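Local coordinates for triphenylmethane reductase (Citrobacter sp., PDB 2JL1), which binds NADP in a Rossmann-type fold of the NmrA-like family and reduces triphenylmethane dyes, probably with NADPH as hydride donor, at residues 19-24 and 43-48; 179-184 and 265-270; 211-214 and 220-223. All coordinates share one frame; numbering follows the deposited sequence.

Contact 1 of 3, residues 19-24 and 43-48; sequences HLLKKV and ADQGVE
L21 reaches across to Q45 and V47 with its two methyls divided between them. L21 CB points toward 43-48, and with CG anti to the carbonyl carbon (chi1 -74°) the methyls meet both partners. The buried side is apolar: L21 CD2 lies 3.9 Å from V47 CG2, the two side chains crossing at a slant, and V47 is buried. The other branch lies on the side partly open to solvent, where L21 and Q45 both keep some exposure, even though one atom pair there is closer. L21 CD1 comes over the face of the Q45 amide, 3.5 Å from Q45 NE2, with the two side chains at about a right angle. This is a van der Waals contact; Q45 OE1 is hydrogen-bonded to Q18 NE2. Between Q45 and V47 the chain leaves helix 40-44 through a Schellman motif: G46 has a positive phi (92°), and G46 N bonds back to A43 O at 3.1 Å. V47 follows just before strand 48-51, outermost within this chain in the parallel sheet of the Rossmann-type fold. I29 of adjacent strand 29-33 touches both L21 and V47, so the contact joins the C-terminal side of helix 11-20 to the sheet edge.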
loop_
_atom_site.group_PDB
_atom_site.type_symbol
_atom_site.label_atom_id
_atom_site.label_comp_id
_atom_site.label_asym_id
_atom_site.label_seq_id
_atom_site.Cartn_x
_atom_site.Cartn_y
_atom_site.Cartn_z
ATOM N N HIS A 19 16.777 5.079 -24.481
ATOM C CA HIS A 19 15.571 5.203 -25.307
ATOM C C HIS A 19 14.979 6.624 -25.352
ATOM O O HIS A 19 14.520 7.067 -26.410
ATOM C CB HIS A 19 14.511 4.193 -24.856
ATOM C CG HIS A 19 14.851 2.777 -25.209
ATOM N ND1 HIS A 19 14.811 2.302 -26.503
ATOM C CD2 HIS A 19 15.252 1.737 -24.438
ATOM C CE1 HIS A 19 15.173 1.031 -26.515
ATOM N NE2 HIS A 19 15.435 0.663 -25.273
ATOM N N LEU A 20 14.983 7.333 -24.218
ATOM C CA LEU A 20 14.529 8.734 -24.182
ATOM C C LEU A 20 15.396 9.632 -25.062
ATOM O O LEU A 20 14.891 10.569 -25.695
ATOM C CB LEU A 20 14.501 9.289 -22.745
ATOM C CG LEU A 20 13.373 8.788 -21.827
ATOM C CD1 LEU A 20 13.530 9.282 -20.386
ATOM C CD2 LEU A 20 12.033 9.200 -22.406
ATOM N N LEU A 21 16.693 9.337 -25.104
ATOM C CA LEU A 21 17.651 10.110 -25.920
ATOM C C LEU A 21 17.378 9.991 -27.423
ATOM O O LEU A 21 17.829 10.821 -28.201
ATOM C CB LEU A 21 19.108 9.740 -25.575
ATOM C CG LEU A 21 19.678 10.272 -24.244
ATOM C CD1 LEU A 21 21.024 9.601 -23.847
ATOM C CD2 LEU A 21 19.837 11.784 -24.262
ATOM N N LYS A 22 16.636 8.967 -27.830
ATOM C CA LYS A 22 16.213 8.857 -29.227
ATOM C C LYS A 22 14.882 9.571 -29.471
ATOM O O LYS A 22 14.414 9.635 -30.606
ATOM C CB LYS A 22 16.104 7.396 -29.655
ATOM C CG LYS A 22 17.411 6.641 -29.648
ATOM C CD LYS A 22 17.172 5.244 -30.191
ATOM C CE LYS A 22 18.330 4.297 -29.910
ATOM N NZ LYS A 22 17.760 2.968 -29.512
ATOM N N LYS A 23 14.274 10.123 -28.417
ATOM C CA LYS A 23 12.952 10.752 -28.555
ATOM C C LYS A 23 12.897 12.238 -28.193
ATOM O O LYS A 23 12.132 12.988 -28.780
ATOM C CB LYS A 23 11.899 9.982 -27.737
ATOM C CG LYS A 23 11.611 8.572 -28.221
ATOM C CD LYS A 23 10.802 7.782 -27.168
ATOM C CE LYS A 23 10.596 6.304 -27.567
ATOM N NZ LYS A 23 9.669 6.140 -28.733
ATOM N N VAL A 24 13.678 12.644 -27.200
ATOM C CA VAL A 24 13.648 14.006 -26.686
ATOM C C VAL A 24 15.093 14.519 -26.575
ATOM O O VAL A 24 16.016 13.708 -26.474
ATOM C CB VAL A 24 12.913 14.093 -25.302
ATOM C CG1 VAL A 24 11.421 13.735 -25.429
ATOM C CG2 VAL A 24 13.581 13.190 -24.262
ATOM N N ALA A 43 26.232 12.366 -17.921
ATOM C CA ALA A 43 26.476 13.806 -18.008
ATOM C C ALA A 43 27.198 14.185 -19.301
ATOM O O ALA A 43 26.974 15.268 -19.853
ATOM C CB ALA A 43 27.255 14.284 -16.798
ATOM N N ASP A 44 28.051 13.281 -19.782
ATOM C CA ASP A 44 28.754 13.459 -21.055
ATOM C C ASP A 44 27.786 13.506 -22.239
ATOM O O ASP A 44 28.062 14.158 -23.250
ATOM C CB ASP A 44 29.785 12.341 -21.248
ATOM C CG ASP A 44 30.974 12.468 -20.302
ATOM O OD1 ASP A 44 31.422 13.608 -20.037
ATOM O OD2 ASP A 44 31.473 11.426 -19.829
ATOM N N GLN A 45 26.646 12.828 -22.098
ATOM C CA GLN A 45 25.618 12.814 -23.141
ATOM C C GLN A 45 24.692 14.038 -23.094
ATOM O O GLN A 45 23.808 14.184 -23.942
ATOM C CB GLN A 45 24.810 11.518 -23.073
ATOM C CG GLN A 45 25.619 10.295 -23.424
ATOM C CD GLN A 45 24.820 9.027 -23.300
ATOM O OE1 GLN A 45 24.658 8.484 -22.207
ATOM N NE2 GLN A 45 24.319 8.537 -24.428
ATOM N N GLY A 46 24.902 14.904 -22.102
ATOM C CA GLY A 46 24.125 16.136 -21.953
ATOM C C GLY A 46 22.894 15.978 -21.071
ATOM O O GLY A 46 22.031 16.855 -21.042
ATOM N N VAL A 47 22.811 14.856 -20.357
ATOM C CA VAL A 47 21.718 14.602 -19.424
ATOM C C VAL A 47 22.088 15.193 -18.068
ATOM O O VAL A 47 23.170 14.929 -17.542
ATOM C CB VAL A 47 21.404 13.084 -19.296
ATOM C CG1 VAL A 47 20.296 12.829 -18.247
ATOM C CG2 VAL A 47 20.996 12.499 -20.646
ATOM N N GLU A 48 21.186 16.005 -17.516
ATOM C CA GLU A 48 21.378 16.599 -16.193
ATOM C C GLU A 48 21.290 15.525 -15.114
ATOM O O GLU A 48 20.365 14.714 -15.109
ATOM C CB GLU A 48 20.334 17.694 -15.928
ATOM C CG GLU A 48 20.577 18.490 -14.627
ATOM C CD GLU A 48 19.397 19.366 -14.225
ATOM O OE1 GLU A 48 19.287 19.723 -13.030
ATOM O OE2 GLU A 48 18.570 19.696 -15.101
#

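Contact 2 of 3, residues 179-184 and 265-270; sequences ALAAAT and DDLQKL
A181 and T184 meet L267 and L270 where two helical segments come within 6.5 Å of each other, measured between A181 CA and L270 CA. Segment 179-184 is regular helix, as seen from A183 N to A179 O at 2.9 Å. Segment 265-270 enters helix 266-271 from a non-helical D265; there L270 N bonds to D266 O at 3.1 Å and more weakly to L267 O. The small alanine side chain at the closest point permits this separation, and the contact across it is apolar. L267 CD1 lies 3.6 Å from A181 CB. The CB of L267 points neither at nor away from the other helix, yet with CG anti to the backbone N (chi1 176°) its CD1 comes nearer. Beside this pair, the side chains of T184 and L270 run antiparallel alongside one another, with T184 CG2 only 3.5 Å from L270 CD1. That carbon pair is tighter than usual, and the chi1 of L270, -132°, is far from a staggered value, so the packing here looks strained. T184 CG2, anti to the backbone N, is the branch that meets L270, while T184 OG1 donates to L180 O at 2.8 Å, approaching from above the carbonyl plane (41° out of it). L180 O also accepts T184 N, so two bonds from one residue hold it. Helix 175-186 and the short helix 266-271 thus pack together beside strand 194-198, an outermost strand of the parallel sheet of the Rossmann-type fold: L198 touches A181 and L267, while Y196 touches L270. D266 OD2 bonds to N197 N, tying the start of helix 266-271 to the same strand, and helix 11-20 covers the A179 and A183 face of helix 175-186.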
loop_
_atom_site.group_PDB
_atom_site.type_symbol
_atom_site.label_atom_id
_atom_site.label_comp_id
_atom_site.label_asym_id
_atom_site.label_seq_id
_atom_site.Cartn_x
_atom_site.Cartn_y
_atom_site.Cartn_z
ATOM N N ALA A 179 12.017 -0.957 -20.893
ATOM C CA ALA A 179 12.559 0.405 -20.887
ATOM C C ALA A 179 11.997 1.225 -22.030
ATOM O O ALA A 179 11.740 2.426 -21.887
ATOM C CB ALA A 179 14.075 0.371 -20.975
ATOM N N LEU A 180 11.852 0.573 -23.179
ATOM C CA LEU A 180 11.236 1.176 -24.361
ATOM C C LEU A 180 9.793 1.571 -24.073
ATOM O O LEU A 180 9.359 2.665 -24.436
ATOM C CB LEU A 180 11.332 0.224 -25.575
ATOM C CG LEU A 180 10.604 0.632 -26.848
ATOM C CD1 LEU A 180 11.004 2.075 -27.306
ATOM C CD2 LEU A 180 10.867 -0.372 -27.970
ATOM N N ALA A 181 9.062 0.690 -23.395
ATOM C CA ALA A 181 7.679 0.969 -22.979
ATOM C C ALA A 181 7.576 2.154 -22.032
ATOM O O ALA A 181 6.674 2.991 -22.174
ATOM C CB ALA A 181 7.074 -0.284 -22.319
ATOM N N ALA A 182 8.471 2.214 -21.050
ATOM C CA ALA A 182 8.524 3.346 -20.146
ATOM C C ALA A 182 8.802 4.663 -20.919
ATOM O O ALA A 182 8.097 5.677 -20.729
ATOM C CB ALA A 182 9.566 3.090 -19.073
ATOM N N ALA A 183 9.801 4.633 -21.806
ATOM C CA ALA A 183 10.152 5.792 -22.641
ATOM C C ALA A 183 9.015 6.216 -23.577
ATOM O O ALA A 183 8.748 7.426 -23.750
ATOM C CB ALA A 183 11.453 5.535 -23.422
ATOM N N THR A 184 8.329 5.245 -24.170
ATOM C CA THR A 184 7.179 5.540 -25.048
ATOM C C THR A 184 6.072 6.266 -24.267
ATOM O O THR A 184 5.586 7.308 -24.676
ATOM C CB THR A 184 6.641 4.229 -25.655
ATOM O OG1 THR A 184 7.682 3.634 -26.434
ATOM C CG2 THR A 184 5.423 4.458 -26.535
ATOM N N ASP A 265 -1.869 -8.228 -23.871
ATOM C CA ASP A 265 -1.410 -7.568 -25.103
ATOM C C ASP A 265 -0.928 -6.120 -24.879
ATOM O O ASP A 265 -0.518 -5.465 -25.836
ATOM C CB ASP A 265 -2.523 -7.550 -26.156
ATOM C CG ASP A 265 -2.915 -8.939 -26.621
ATOM O OD1 ASP A 265 -2.094 -9.889 -26.474
ATOM O OD2 ASP A 265 -4.045 -9.072 -27.138
ATOM N N ASP A 266 -0.932 -5.653 -23.631
ATOM C CA ASP A 266 -0.597 -4.241 -23.333
ATOM C C ASP A 266 0.771 -3.861 -23.862
ATOM O O ASP A 266 0.906 -2.800 -24.477
ATOM C CB ASP A 266 -0.627 -3.924 -21.837
ATOM C CG ASP A 266 -2.014 -3.995 -21.242
ATOM O OD1 ASP A 266 -3.008 -4.100 -21.986
ATOM O OD2 ASP A 266 -2.113 -3.947 -20.009
ATOM N N LEU A 267 1.782 -4.705 -23.618
ATOM C CA LEU A 267 3.144 -4.352 -24.029
ATOM C C LEU A 267 3.260 -4.301 -25.550
ATOM O O LEU A 267 3.729 -3.310 -26.116
ATOM C CB LEU A 267 4.204 -5.278 -23.438
ATOM C CG LEU A 267 5.659 -5.040 -23.894
ATOM C CD1 LEU A 267 6.217 -3.636 -23.473
ATOM C CD2 LEU A 267 6.535 -6.108 -23.319
ATOM N N GLN A 268 2.820 -5.367 -26.206
ATOM C CA GLN A 268 2.846 -5.411 -27.660
ATOM C C GLN A 268 2.091 -4.233 -28.305
ATOM O O GLN A 268 2.534 -3.690 -29.318
ATOM C CB GLN A 268 2.303 -6.752 -28.135
ATOM C CG GLN A 268 2.382 -6.948 -29.629
ATOM C CD GLN A 268 1.259 -7.805 -30.096
ATOM O OE1 GLN A 268 0.130 -7.333 -30.249
ATOM N NE2 GLN A 268 1.532 -9.083 -30.289
ATOM N N LYS A 269 0.956 -3.845 -27.728
ATOM C CA LYS A 269 0.209 -2.679 -28.218
ATOM C C LYS A 269 0.976 -1.363 -28.077
ATOM O O LYS A 269 0.913 -0.506 -28.950
ATOM C CB LYS A 269 -1.167 -2.595 -27.552
ATOM C CG LYS A 269 -2.087 -3.690 -28.061
ATOM C CD LYS A 269 -3.453 -3.685 -27.402
ATOM C CE LYS A 269 -4.403 -4.466 -28.296
ATOM N NZ LYS A 269 -5.421 -5.202 -27.504
ATOM N N LEU A 270 1.723 -1.226 -26.995
ATOM C CA LEU A 270 2.508 -0.026 -26.712
ATOM C C LEU A 270 3.769 0.120 -27.578
ATOM O O LEU A 270 4.090 1.236 -28.046
ATOM C CB LEU A 270 2.920 -0.047 -25.241
ATOM C CG LEU A 270 2.761 1.140 -24.277
ATOM C CD1 LEU A 270 3.044 2.486 -24.912
ATOM C CD2 LEU A 270 1.379 1.137 -23.675
#

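Contact 3 of 3, residues 211-214 and 220-223; sequences QILS and KVVH
S214 OG accepts the backbone N-H of V221 at 2.8 Å with an N-H...O angle of 160°, closing a helix-turn-strand unit in which helix 206-217 turns back into strand 222-225. That strand pairs in parallel with strand 160-163, forming a small two-stranded sheet away from the annotated nucleotide site. Next to the bond, L213 CD2 lies 4.2 Å from V221 CG1, a loose apolar contact that continues onto I161, which touches both residues. L213 sets its CG anti to the backbone N (chi1 -163°), which puts CD2 beside V221 CG1. On the exposed side, Q211 OE1 and K220 NZ stand 4.4 Å apart, with one water modelled between them that would donate to Q211 OE1 and accept from K220 NZ; at 2.5 Å each these distances are suspiciously short, and the water's position is doubtful. Second-shell bonds help to orient these groups. S214 OG is also hydrogen-bonded to A210 O in the preceding helical turn, and Q211 NE2 bonds to E215 OE2. Further along, V222 makes backbone bonds with G159 and I161. H223 then spans the two elements: its ND1 bonds to D207 OD1 on the helix and its NE2 to T163 OG1 on the neighbouring strand.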
loop_
_atom_site.group_PDB
_atom_site.type_symbol
_atom_site.label_atom_id
_atom_site.label_comp_id
_atom_site.label_asym_id
_atom_site.label_seq_id
_atom_site.Cartn_x
_atom_site.Cartn_y
_atom_site.Cartn_z
ATOM N N GLN A 211 15.841 -26.119 -25.545
ATOM C CA GLN A 211 15.760 -26.510 -26.964
ATOM C C GLN A 211 16.294 -25.384 -27.810
ATOM O O GLN A 211 17.068 -25.626 -28.722
ATOM C CB GLN A 211 14.316 -26.898 -27.391
ATOM C CG GLN A 211 14.106 -27.058 -28.926
ATOM C CD GLN A 211 14.786 -28.287 -29.535
ATOM O OE1 GLN A 211 14.982 -29.308 -28.865
ATOM N NE2 GLN A 211 15.151 -28.191 -30.822
ATOM N N ILE A 212 15.919 -24.151 -27.485
ATOM C CA ILE A 212 16.472 -22.980 -28.156
ATOM C C ILE A 212 17.984 -22.851 -27.950
ATOM O O ILE A 212 18.708 -22.588 -28.910
ATOM C CB ILE A 212 15.743 -21.669 -27.723
ATOM C CG1 ILE A 212 14.315 -21.626 -28.298
ATOM C CG2 ILE A 212 16.503 -20.453 -28.167
ATOM C CD1 ILE A 212 13.412 -20.617 -27.580
ATOM N N LEU A 213 18.469 -23.022 -26.715
ATOM C CA LEU A 213 19.924 -23.006 -26.450
ATOM C C LEU A 213 20.666 -24.098 -27.242
ATOM O O LEU A 213 21.781 -23.868 -27.759
ATOM C CB LEU A 213 20.186 -23.181 -24.957
ATOM C CG LEU A 213 21.520 -22.850 -24.273
ATOM C CD1 LEU A 213 22.132 -21.542 -24.766
ATOM C CD2 LEU A 213 21.287 -22.826 -22.751
ATOM N N SER A 214 20.079 -25.293 -27.294
ATOM C CA SER A 214 20.571 -26.383 -28.142
ATOM C C SER A 214 20.679 -25.987 -29.624
ATOM O O SER A 214 21.716 -26.213 -30.259
ATOM C CB SER A 214 19.645 -27.595 -28.005
ATOM O OG SER A 214 19.679 -28.098 -26.682
ATOM N N LYS A 220 23.681 -30.182 -27.401
ATOM C CA LYS A 220 22.480 -30.687 -26.761
ATOM C C LYS A 220 22.460 -30.234 -25.317
ATOM O O LYS A 220 23.368 -30.560 -24.550
ATOM C CB LYS A 220 22.448 -32.220 -26.823
ATOM C CG LYS A 220 21.203 -32.869 -26.223
ATOM C CD LYS A 220 19.913 -32.323 -26.865
ATOM C CE LYS A 220 18.667 -32.845 -26.162
ATOM N NZ LYS A 220 17.435 -32.066 -26.510
ATOM N N VAL A 221 21.441 -29.456 -24.964
ATOM C CA VAL A 221 21.240 -28.998 -23.581
ATOM C C VAL A 221 19.824 -29.462 -23.189
ATOM O O VAL A 221 18.882 -29.215 -23.928
ATOM C CB VAL A 221 21.357 -27.438 -23.471
ATOM C CG1 VAL A 221 21.052 -26.943 -22.037
ATOM C CG2 VAL A 221 22.713 -26.949 -23.930
ATOM N N VAL A 222 19.686 -30.150 -22.055
ATOM C CA VAL A 222 18.365 -30.528 -21.541
ATOM C C VAL A 222 17.962 -29.622 -20.370
ATOM O O VAL A 222 18.812 -29.015 -19.716
ATOM C CB VAL A 222 18.284 -32.034 -21.101
ATOM C CG1 VAL A 222 18.656 -32.970 -22.254
ATOM C CG2 VAL A 222 19.158 -32.312 -19.908
ATOM N N HIS A 223 16.665 -29.489 -20.128
ATOM C CA HIS A 223 16.212 -28.921 -18.878
ATOM C C HIS A 223 16.127 -30.071 -17.881
ATOM O O HIS A 223 15.420 -31.038 -18.119
ATOM C CB HIS A 223 14.861 -28.257 -19.051
ATOM C CG HIS A 223 14.250 -27.766 -17.771
ATOM N ND1 HIS A 223 12.894 -27.836 -17.528
ATOM C CD2 HIS A 223 14.802 -27.220 -16.665
ATOM C CE1 HIS A 223 12.637 -27.345 -16.330
ATOM N NE2 HIS A 223 13.776 -26.959 -15.788
HETATM O O HOH W 1 17.139 -30.499 -28.488
#

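How the contacts relate
Contacts 1 and 2 are neighbours in the nucleotide-binding part of the fold, their centres 19 Å apart. They touch through helices 11-20 and 175-186: H19 CB lies 3.6 Å from A183 CB, and L20 CD2 lies 3.8 Å from the same A183 CB. Neither reaches the bound NADP. The side chain of V47 in contact 1 is about 13 Å from it, and that of L267 in contact 2 about 12 Å, although L267 is about 7 Å from the side chain of the NADP-binding A141. Contact 3 is nested in the loop that contact 2 closes, yet nearest atoms of the two are about 17 Å apart; from contact 1 the gap is about 21 Å.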